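Local coordinates for DNA polymerase III subunit beta (Deinococcus radiodurans, PDB 4TRT), which probably encircles DNA as a ring-shaped head-to-tail homodimer, tethering DNA polymerases and other proteins to it for processive synthesis, at residues Ser119-Ala124 with Lys225-Leu230; Val126-Gly131 with Ala208-Gly213; Gly131-Ala136 with Arg201-Gly206. All coordinates share one frame; numbering follows the deposited sequence.

Contact 1 (Ser119-Ala124 with Lys225-Leu230)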
loop_
_atom_site.group_PDB
_atom_site.type_symbol
_atom_site.label_atom_id
_atom_site.label_comp_id
_atom_site.label_asym_id
_atom_site.label_seq_id
_atom_site.Cartn_x
_atom_site.Cartn_y
_atom_site.Cartn_z
ATOM N N SER A 119 -17.956 -30.581 -4.285
ATOM C CA SER A 119 -18.137 -31.568 -3.214
ATOM C C SER A 119 -16.950 -31.546 -2.268
ATOM O O SER A 119 -15.809 -31.648 -2.707
ATOM C CB SER A 119 -18.264 -32.998 -3.772
ATOM O OG SER A 119 -19.612 -33.370 -4.000
ATOM N N PHE A 120 -17.235 -31.456 -0.973
ATOM C CA PHE A 120 -16.209 -31.439 0.050
ATOM C C PHE A 120 -16.403 -32.658 0.971
ATOM O O PHE A 120 -17.314 -32.662 1.794
ATOM C CB PHE A 120 -16.285 -30.127 0.841
ATOM C CG PHE A 120 -16.086 -28.893 -0.011
ATOM C CD1 PHE A 120 -17.166 -28.289 -0.652
ATOM C CD2 PHE A 120 -14.828 -28.333 -0.166
ATOM C CE1 PHE A 120 -16.986 -27.164 -1.436
ATOM C CE2 PHE A 120 -14.642 -27.201 -0.951
ATOM C CZ PHE A 120 -15.717 -26.618 -1.583
ATOM N N PRO A 121 -15.569 -33.708 0.815
ATOM C CA PRO A 121 -15.683 -34.876 1.708
ATOM C C PRO A 121 -15.307 -34.560 3.157
ATOM O O PRO A 121 -14.533 -33.632 3.400
ATOM C CB PRO A 121 -14.715 -35.891 1.091
ATOM C CG PRO A 121 -13.788 -35.094 0.241
ATOM C CD PRO A 121 -14.593 -33.940 -0.266
ATOM N N ALA A 122 -15.851 -35.336 4.097
ATOM C CA ALA A 122 -15.796 -35.023 5.533
ATOM C C ALA A 122 -14.944 -35.968 6.406
ATOM O O ALA A 122 -14.524 -35.588 7.493
ATOM C CB ALA A 122 -17.218 -34.977 6.087
ATOM N N GLN A 123 -14.704 -37.194 5.950
ATOM C CA GLN A 123 -14.019 -38.196 6.777
ATOM C C GLN A 123 -12.761 -37.639 7.453
ATOM O O GLN A 123 -11.818 -37.204 6.772
ATOM C CB GLN A 123 -13.666 -39.427 5.935
ATOM C CG GLN A 123 -12.778 -40.445 6.640
ATOM C CD GLN A 123 -12.750 -41.785 5.934
ATOM O OE1 GLN A 123 -13.783 -42.435 5.777
ATOM N NE2 GLN A 123 -11.566 -42.211 5.512
ATOM N N ALA A 124 -12.752 -37.646 8.786
ATOM C CA ALA A 124 -11.634 -37.101 9.551
ATOM C C ALA A 124 -10.480 -38.099 9.610
ATOM O O ALA A 124 -10.383 -38.868 10.555
ATOM C CB ALA A 124 -12.094 -36.740 10.959
ATOM N N LYS A 225 -14.104 -25.154 4.362
ATOM C CA LYS A 225 -13.655 -26.389 3.728
ATOM C C LYS A 225 -12.884 -26.030 2.455
ATOM O O LYS A 225 -13.337 -25.193 1.670
ATOM C CB LYS A 225 -14.841 -27.269 3.356
ATOM C CG LYS A 225 -15.867 -27.447 4.464
ATOM C CD LYS A 225 -16.936 -28.439 4.040
ATOM C CE LYS A 225 -17.811 -28.896 5.195
ATOM N NZ LYS A 225 -18.997 -28.027 5.328
ATOM N N MET A 226 -11.732 -26.659 2.239
ATOM C CA MET A 226 -10.929 -26.378 1.046
ATOM C C MET A 226 -10.514 -27.667 0.385
ATOM O O MET A 226 -9.975 -28.560 1.066
ATOM C CB MET A 226 -9.683 -25.564 1.406
ATOM C CG MET A 226 -8.839 -25.178 0.198
ATOM S SD MET A 226 -7.329 -24.283 0.576
ATOM C CE MET A 226 -7.941 -22.624 0.793
ATOM N N ASN A 227 -10.745 -27.756 -0.926
ATOM C CA ASN A 227 -10.208 -28.830 -1.758
ATOM C C ASN A 227 -8.957 -28.328 -2.464
ATOM O O ASN A 227 -8.949 -27.219 -3.020
ATOM C CB ASN A 227 -11.208 -29.296 -2.832
ATOM C CG ASN A 227 -12.434 -29.980 -2.261
ATOM O OD1 ASN A 227 -12.389 -30.561 -1.173
ATOM N ND2 ASN A 227 -13.542 -29.944 -3.018
ATOM N N LEU A 228 -7.910 -29.148 -2.448
ATOM C CA LEU A 228 -6.686 -28.850 -3.178
ATOM C C LEU A 228 -6.089 -30.114 -3.750
ATOM O O LEU A 228 -6.380 -31.217 -3.277
ATOM C CB LEU A 228 -5.654 -28.185 -2.289
ATOM C CG LEU A 228 -5.368 -28.905 -0.968
ATOM C CD1 LEU A 228 -3.879 -29.038 -0.677
ATOM C CD2 LEU A 228 -6.091 -28.191 0.171
ATOM N N LYS A 229 -5.261 -29.932 -4.770
ATOM C CA LYS A 229 -4.578 -31.028 -5.412
ATOM C C LYS A 229 -3.364 -31.378 -4.584
ATOM O O LYS A 229 -2.871 -30.554 -3.825
ATOM C CB LYS A 229 -4.114 -30.629 -6.805
ATOM C CG LYS A 229 -5.240 -30.339 -7.768
ATOM C CD LYS A 229 -4.695 -29.852 -9.098
ATOM C CE LYS A 229 -5.818 -29.373 -10.000
ATOM N NZ LYS A 229 -5.255 -28.472 -11.041
ATOM N N LEU A 230 -2.900 -32.614 -4.714
ATOM C CA LEU A 230 -1.664 -33.046 -4.086
ATOM C C LEU A 230 -0.704 -33.457 -5.201
ATOM O O LEU A 230 -1.145 -33.963 -6.224
ATOM C CB LEU A 230 -1.919 -34.256 -3.185
ATOM C CG LEU A 230 -2.671 -34.029 -1.878
ATOM C CD1 LEU A 230 -2.887 -35.359 -1.160
ATOM C CD2 LEU A 230 -1.918 -33.030 -1.015
#
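ND2 of the Asn227 carboxamide lies over one face of the Phe120 ring, the two planes 26° apart, and is 3.5 Å from CD2 of Phe120. From there the same ND2 gives an N-H to Ser119 O at 2.9 Å. The acceptor lies close to the amide plane, but the nitrogen stands above the carbonyl plane instead of meeting a lone pair. Asn227 is also held by the neighbouring strands, OD1 by Thr218 OG1 and ND2 by Asp53 OD2, which would fix its rotation. Phe120, with CG anti to its carbonyl carbon (chi1 -60°), drops its ring onto the strand and brings CE2 to 3.6 Å from Lys225 O. Strand 224-229 is where the sheet of the N-terminal domain runs on into the central domain, hydrogen-bonded to strand 52-59 along one edge and to strand 216-220 along the other; the chain linking the two domains passes over this seam. Packing thins toward solvent. The methylenes of Lys225 still flank Phe120, CD of Lys225 lying 3.7 Å from CB of Phe120, beyond which the chain leads away from the contact. Exposed Pro121 touches only lightly, its CD 4.1 Å from OD1 of Asn227.

Contact 2 (Val126-Gly131 with Ala208-Gly213)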
loop_
_atom_site.group_PDB
_atom_site.type_symbol
_atom_site.label_atom_id
_atom_site.label_comp_id
_atom_site.label_asym_id
_atom_site.label_seq_id
_atom_site.Cartn_x
_atom_site.Cartn_y
_atom_site.Cartn_z
ATOM N N VAL A 126 -7.041 -37.303 9.518
ATOM C CA VAL A 126 -6.082 -36.756 10.475
ATOM C C VAL A 126 -6.666 -35.494 11.076
ATOM O O VAL A 126 -7.514 -34.840 10.468
ATOM C CB VAL A 126 -4.730 -36.369 9.826
ATOM C CG1 VAL A 126 -3.574 -36.676 10.771
ATOM C CG2 VAL A 126 -4.532 -37.087 8.511
ATOM N N SER A 127 -6.194 -35.155 12.265
ATOM C CA SER A 127 -6.581 -33.938 12.958
ATOM C C SER A 127 -5.329 -33.266 13.518
ATOM O O SER A 127 -4.523 -33.910 14.175
ATOM C CB SER A 127 -7.553 -34.286 14.081
ATOM O OG SER A 127 -7.934 -33.140 14.815
ATOM N N LEU A 128 -5.144 -31.984 13.227
ATOM C CA LEU A 128 -4.058 -31.207 13.845
ATOM C C LEU A 128 -4.549 -29.806 14.191
ATOM O O LEU A 128 -5.693 -29.454 13.905
ATOM C CB LEU A 128 -2.820 -31.133 12.927
ATOM C CG LEU A 128 -3.106 -30.989 11.444
ATOM C CD1 LEU A 128 -3.467 -29.544 11.154
ATOM C CD2 LEU A 128 -1.918 -31.428 10.600
ATOM N N ASP A 129 -3.693 -29.011 14.821
ATOM C CA ASP A 129 -4.044 -27.624 15.106
ATOM C C ASP A 129 -3.739 -26.730 13.899
ATOM O O ASP A 129 -2.597 -26.669 13.444
ATOM C CB ASP A 129 -3.308 -27.094 16.326
ATOM C CG ASP A 129 -3.757 -25.694 16.690
ATOM O OD1 ASP A 129 -4.762 -25.556 17.425
ATOM O OD2 ASP A 129 -3.125 -24.735 16.215
ATOM N N GLY A 130 -4.763 -26.031 13.407
ATOM C CA GLY A 130 -4.622 -25.178 12.224
ATOM C C GLY A 130 -3.644 -24.024 12.366
ATOM O O GLY A 130 -2.964 -23.658 11.410
ATOM N N GLY A 131 -3.575 -23.446 13.559
ATOM C CA GLY A 131 -2.626 -22.373 13.851
ATOM C C GLY A 131 -1.179 -22.846 13.811
ATOM O O GLY A 131 -0.316 -22.167 13.271
ATOM N N ALA A 208 -7.944 -28.448 12.645
ATOM C CA ALA A 208 -8.042 -28.588 11.206
ATOM C C ALA A 208 -8.039 -30.076 10.864
ATOM O O ALA A 208 -7.138 -30.804 11.277
ATOM C CB ALA A 208 -6.876 -27.891 10.541
ATOM N N ARG A 209 -9.037 -30.523 10.113
ATOM C CA ARG A 209 -9.197 -31.939 9.770
ATOM C C ARG A 209 -8.836 -32.201 8.311
ATOM O O ARG A 209 -9.257 -31.457 7.431
ATOM C CB ARG A 209 -10.643 -32.383 10.012
ATOM C CG ARG A 209 -10.978 -32.648 11.477
ATOM C CD ARG A 209 -12.475 -32.766 11.772
ATOM N NE ARG A 209 -13.283 -31.628 11.318
ATOM C CZ ARG A 209 -13.396 -30.443 11.929
ATOM N NH1 ARG A 209 -12.731 -30.175 13.050
ATOM N NH2 ARG A 209 -14.181 -29.505 11.398
ATOM N N PHE A 210 -8.079 -33.265 8.057
ATOM C CA PHE A 210 -7.714 -33.675 6.694
ATOM C C PHE A 210 -8.576 -34.854 6.262
ATOM O O PHE A 210 -8.740 -35.821 7.016
ATOM C CB PHE A 210 -6.255 -34.147 6.626
ATOM C CG PHE A 210 -5.222 -33.061 6.734
ATOM C CD1 PHE A 210 -5.549 -31.741 7.004
ATOM C CD2 PHE A 210 -3.879 -33.392 6.585
ATOM C CE1 PHE A 210 -4.561 -30.778 7.105
ATOM C CE2 PHE A 210 -2.891 -32.435 6.685
ATOM C CZ PHE A 210 -3.232 -31.121 6.935
ATOM N N THR A 211 -9.110 -34.778 5.049
ATOM C CA THR A 211 -9.742 -35.915 4.402
ATOM C C THR A 211 -8.915 -36.226 3.160
ATOM O O THR A 211 -8.820 -35.388 2.257
ATOM C CB THR A 211 -11.187 -35.602 3.958
ATOM O OG1 THR A 211 -11.942 -35.109 5.071
ATOM C CG2 THR A 211 -11.849 -36.850 3.381
ATOM N N TYR A 212 -8.339 -37.428 3.109
ATOM C CA TYR A 212 -7.532 -37.863 1.965
ATOM C C TYR A 212 -8.422 -38.237 0.793
ATOM O O TYR A 212 -9.464 -38.852 0.972
ATOM C CB TYR A 212 -6.689 -39.085 2.329
ATOM C CG TYR A 212 -5.739 -38.868 3.473
ATOM C CD1 TYR A 212 -4.883 -37.772 3.484
ATOM C CD2 TYR A 212 -5.679 -39.764 4.536
ATOM C CE1 TYR A 212 -4.004 -37.573 4.528
ATOM C CE2 TYR A 212 -4.801 -39.575 5.586
ATOM C CZ TYR A 212 -3.965 -38.478 5.574
ATOM O OH TYR A 212 -3.078 -38.279 6.599
ATOM N N GLY A 213 -8.005 -37.858 -0.407
ATOM C CA GLY A 213 -8.712 -38.235 -1.620
ATOM C C GLY A 213 -7.729 -38.752 -2.636
ATOM O O GLY A 213 -6.548 -38.921 -2.335
#
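Leu128 places CG between its backbone N and carbonyl carbon (chi1 38°), an uncommon setting that spreads its two methyls over neighbours on strand 207-212: CD1 rests 3.8 Å from CB of Ala208, and CD2 lies 3.9 Å from CZ of Phe210. Phe210, whose CG is anti to the carbonyl carbon (chi1 -73°), lifts its ring off the sheet and slants it back toward that leucine, while its CB takes the CG2 methyl of Val126 at 3.9 Å. All four side chains share the buried face of the sheet, where Leu133 of the following helix closes over Leu128 and Phe210. Ser127 and Arg209, a non-hydrogen-bonded pair, turn to the other face, and the guanidinium of Arg209 leads away from the contact. The backbones run antiparallel. Around the Leu128-Ala208 pair the bonds are short and straight, Ala208 N to Leu128 O measuring 2.8 Å and Leu128 N to Ala208 O 3.0 Å. Toward Val126 they slacken: Phe210 N still reaches Val126 O at 2.9 Å, but the return bond from Val126 N to Phe210 O is weak at 3.4 Å. At the other end the chain turns into a helix, and CA of Gly130 packs 3.9 Å from CB of Ala208. Asp129 is the N-cap, its OD2 accepting from Glu132 N and its OD1 from Gly206 N. Strand 126-129 is thus an edge strand that leads straight into helix 130-140, the opening of the first of two beta-alpha-beta-beta-beta units that make up a domain in this family of DNA-encircling rings.

Contact 3 (Gly131-Ala136 with Arg201-Gly206)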
loop_
_atom_site.group_PDB
_atom_site.type_symbol
_atom_site.label_atom_id
_atom_site.label_comp_id
_atom_site.label_asym_id
_atom_site.label_seq_id
_atom_site.Cartn_x
_atom_site.Cartn_y
_atom_site.Cartn_z
ATOM N N GLY A 131 -3.575 -23.446 13.559
ATOM C CA GLY A 131 -2.626 -22.373 13.851
ATOM C C GLY A 131 -1.179 -22.846 13.811
ATOM O O GLY A 131 -0.316 -22.167 13.271
ATOM N N GLU A 132 -0.925 -24.016 14.388
ATOM C CA GLU A 132 0.404 -24.613 14.358
ATOM C C GLU A 132 0.779 -24.902 12.913
ATOM O O GLU A 132 1.884 -24.588 12.470
ATOM C CB GLU A 132 0.446 -25.910 15.170
ATOM C CG GLU A 132 0.290 -25.739 16.680
ATOM C CD GLU A 132 1.556 -25.278 17.378
ATOM O OE1 GLU A 132 2.596 -25.072 16.706
ATOM O OE2 GLU A 132 1.505 -25.111 18.613
ATOM N N LEU A 133 -0.152 -25.494 12.175
ATOM C CA LEU A 133 0.100 -25.850 10.780
ATOM C C LEU A 133 0.363 -24.611 9.921
ATOM O O LEU A 133 1.265 -24.611 9.099
ATOM C CB LEU A 133 -1.076 -26.649 10.221
ATOM C CG LEU A 133 -0.934 -27.086 8.765
ATOM C CD1 LEU A 133 0.255 -28.032 8.627
ATOM C CD2 LEU A 133 -2.214 -27.782 8.308
ATOM N N SER A 134 -0.425 -23.562 10.118
ATOM C CA SER A 134 -0.257 -22.316 9.381
ATOM C C SER A 134 1.096 -21.653 9.624
ATOM O O SER A 134 1.757 -21.222 8.686
ATOM C CB SER A 134 -1.368 -21.334 9.749
ATOM O OG SER A 134 -1.264 -20.160 8.954
ATOM N N ARG A 135 1.506 -21.557 10.884
ATOM C CA ARG A 135 2.806 -20.947 11.196
ATOM C C ARG A 135 3.958 -21.825 10.658
ATOM O O ARG A 135 4.938 -21.297 10.162
ATOM C CB ARG A 135 2.921 -20.585 12.694
ATOM C CG ARG A 135 2.488 -19.144 13.007
ATOM C CD ARG A 135 2.438 -18.795 14.488
ATOM N NE ARG A 135 1.098 -19.013 15.045
ATOM C CZ ARG A 135 0.664 -20.121 15.655
ATOM N NH1 ARG A 135 1.455 -21.169 15.827
ATOM N NH2 ARG A 135 -0.589 -20.175 16.107
ATOM N N ALA A 136 3.805 -23.152 10.674
ATOM C CA ALA A 136 4.793 -24.041 10.060
ATOM C C ALA A 136 4.878 -23.806 8.552
ATOM O O ALA A 136 5.966 -23.609 8.015
ATOM C CB ALA A 136 4.501 -25.503 10.368
ATOM N N ARG A 201 -4.065 -18.424 4.303
ATOM C CA ARG A 201 -5.065 -17.370 4.408
ATOM C C ARG A 201 -6.343 -17.794 5.134
ATOM O O ARG A 201 -7.045 -16.943 5.662
ATOM C CB ARG A 201 -5.378 -16.825 3.023
ATOM C CG ARG A 201 -4.193 -16.034 2.477
ATOM C CD ARG A 201 -4.308 -15.683 1.007
ATOM N NE ARG A 201 -3.091 -15.027 0.541
ATOM C CZ ARG A 201 -2.843 -13.727 0.684
ATOM N NH1 ARG A 201 -3.732 -12.948 1.274
ATOM N NH2 ARG A 201 -1.706 -13.210 0.237
ATOM N N VAL A 202 -6.632 -19.095 5.192
ATOM C CA VAL A 202 -7.874 -19.575 5.851
ATOM C C VAL A 202 -7.690 -20.285 7.199
ATOM O O VAL A 202 -8.632 -20.369 7.979
ATOM C CB VAL A 202 -8.731 -20.474 4.924
ATOM C CG1 VAL A 202 -9.086 -19.760 3.621
ATOM C CG2 VAL A 202 -8.063 -21.798 4.653
ATOM N N LEU A 203 -6.509 -20.822 7.471
ATOM C CA LEU A 203 -6.299 -21.560 8.717
ATOM C C LEU A 203 -6.323 -20.606 9.909
ATOM O O LEU A 203 -5.773 -19.519 9.850
ATOM C CB LEU A 203 -4.962 -22.313 8.686
ATOM C CG LEU A 203 -4.918 -23.555 7.790
ATOM C CD1 LEU A 203 -3.479 -23.967 7.492
ATOM C CD2 LEU A 203 -5.698 -24.696 8.441
ATOM N N LYS A 204 -6.986 -21.014 10.984
ATOM C CA LYS A 204 -6.968 -20.261 12.245
ATOM C C LYS A 204 -6.643 -21.210 13.390
ATOM O O LYS A 204 -6.585 -22.419 13.190
ATOM C CB LYS A 204 -8.313 -19.571 12.475
ATOM C CG LYS A 204 -8.598 -18.411 11.524
ATOM C CD LYS A 204 -7.803 -17.156 11.870
ATOM C CE LYS A 204 -7.699 -16.196 10.686
ATOM N NZ LYS A 204 -6.878 -16.749 9.567
ATOM N N ASP A 205 -6.397 -20.667 14.579
ATOM C CA ASP A 205 -6.220 -21.498 15.773
ATOM C C ASP A 205 -7.431 -22.408 15.968
ATOM O O ASP A 205 -8.572 -22.004 15.732
ATOM C CB ASP A 205 -6.034 -20.630 17.030
ATOM C CG ASP A 205 -4.647 -20.022 17.132
ATOM O OD1 ASP A 205 -3.738 -20.453 16.390
ATOM O OD2 ASP A 205 -4.461 -19.115 17.969
ATOM N N GLY A 206 -7.175 -23.635 16.402
ATOM C CA GLY A 206 -8.229 -24.626 16.557
ATOM C C GLY A 206 -7.988 -25.778 15.613
ATOM O O GLY A 206 -7.019 -25.780 14.861
HETATM O O HOH W 1 -3.441 -18.688 9.102
#
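The first turn of helix 130-140 meets the loop that leaves helix 193-202, the CA atoms of Gly131 and Asp205 coming within 4.2 Å. This close approach is made at a residue without a side chain, and OD1 of Asp205 moves in to 3.4 Å from CA of Gly131. OD1 also pairs with Arg135, in a salt bridge to NH2 at 3.2 Å. The oxygen sits at the guanidinium edge, near its plane, but the carboxylate is turned 65° to it, a single-point meeting instead of a flat two-pronged pair. Gly131 O lies over one face of that guanidinium, offset toward its rim. Both helices belong to the central domain, and in beta subunits of this family such helices line the inner wall of the ring, with the sheets outside. Deeper between helix 130-140 and the loop, the contact turns apolar: CD2 of Leu133 lies 4.1 Å from CD1 of Leu203, and CB of Ser134 is 3.9 Å from CB of Leu203. Ser134 holds OG anti to the backbone N (chi1 -175°), which sends the hydroxyl toward a bridging water. OG donates to this water at 2.6 Å, and the water in turn donates to Leu203 O. That carbonyl receives a second bond from Lys204 NZ at 3.0 Å, the ammonium nitrogen standing above the carbonyl plane, so two donors satisfy the oxygen as the chain leaves the helix. Gly206, with phi at 116°, then turns the loop toward strand 207-212.

How the contacts relate
Contact 2 is the buried one, apolar side chains on one face of an antiparallel strand pair; contacts 1 and 3 are only partly buried and mix polar groups with apolar ones. Contact 1 secures the interdomain connector with an amide and a ring, whereas contact 3 joins helix to loop by a salt bridge and a water. Contacts 1 and 2 reach the same sheet, and Thr211 OG1 probably bonds to Gln123 O between them. Contacts 2 and 3 share Gly131 and helix 130-140, stitched by a probable bond from Gly130 N to Gly206 O and by Leu128 against Leu133. Contact 3 nests within the loop closed by contact 2, itself inside that of contact 1.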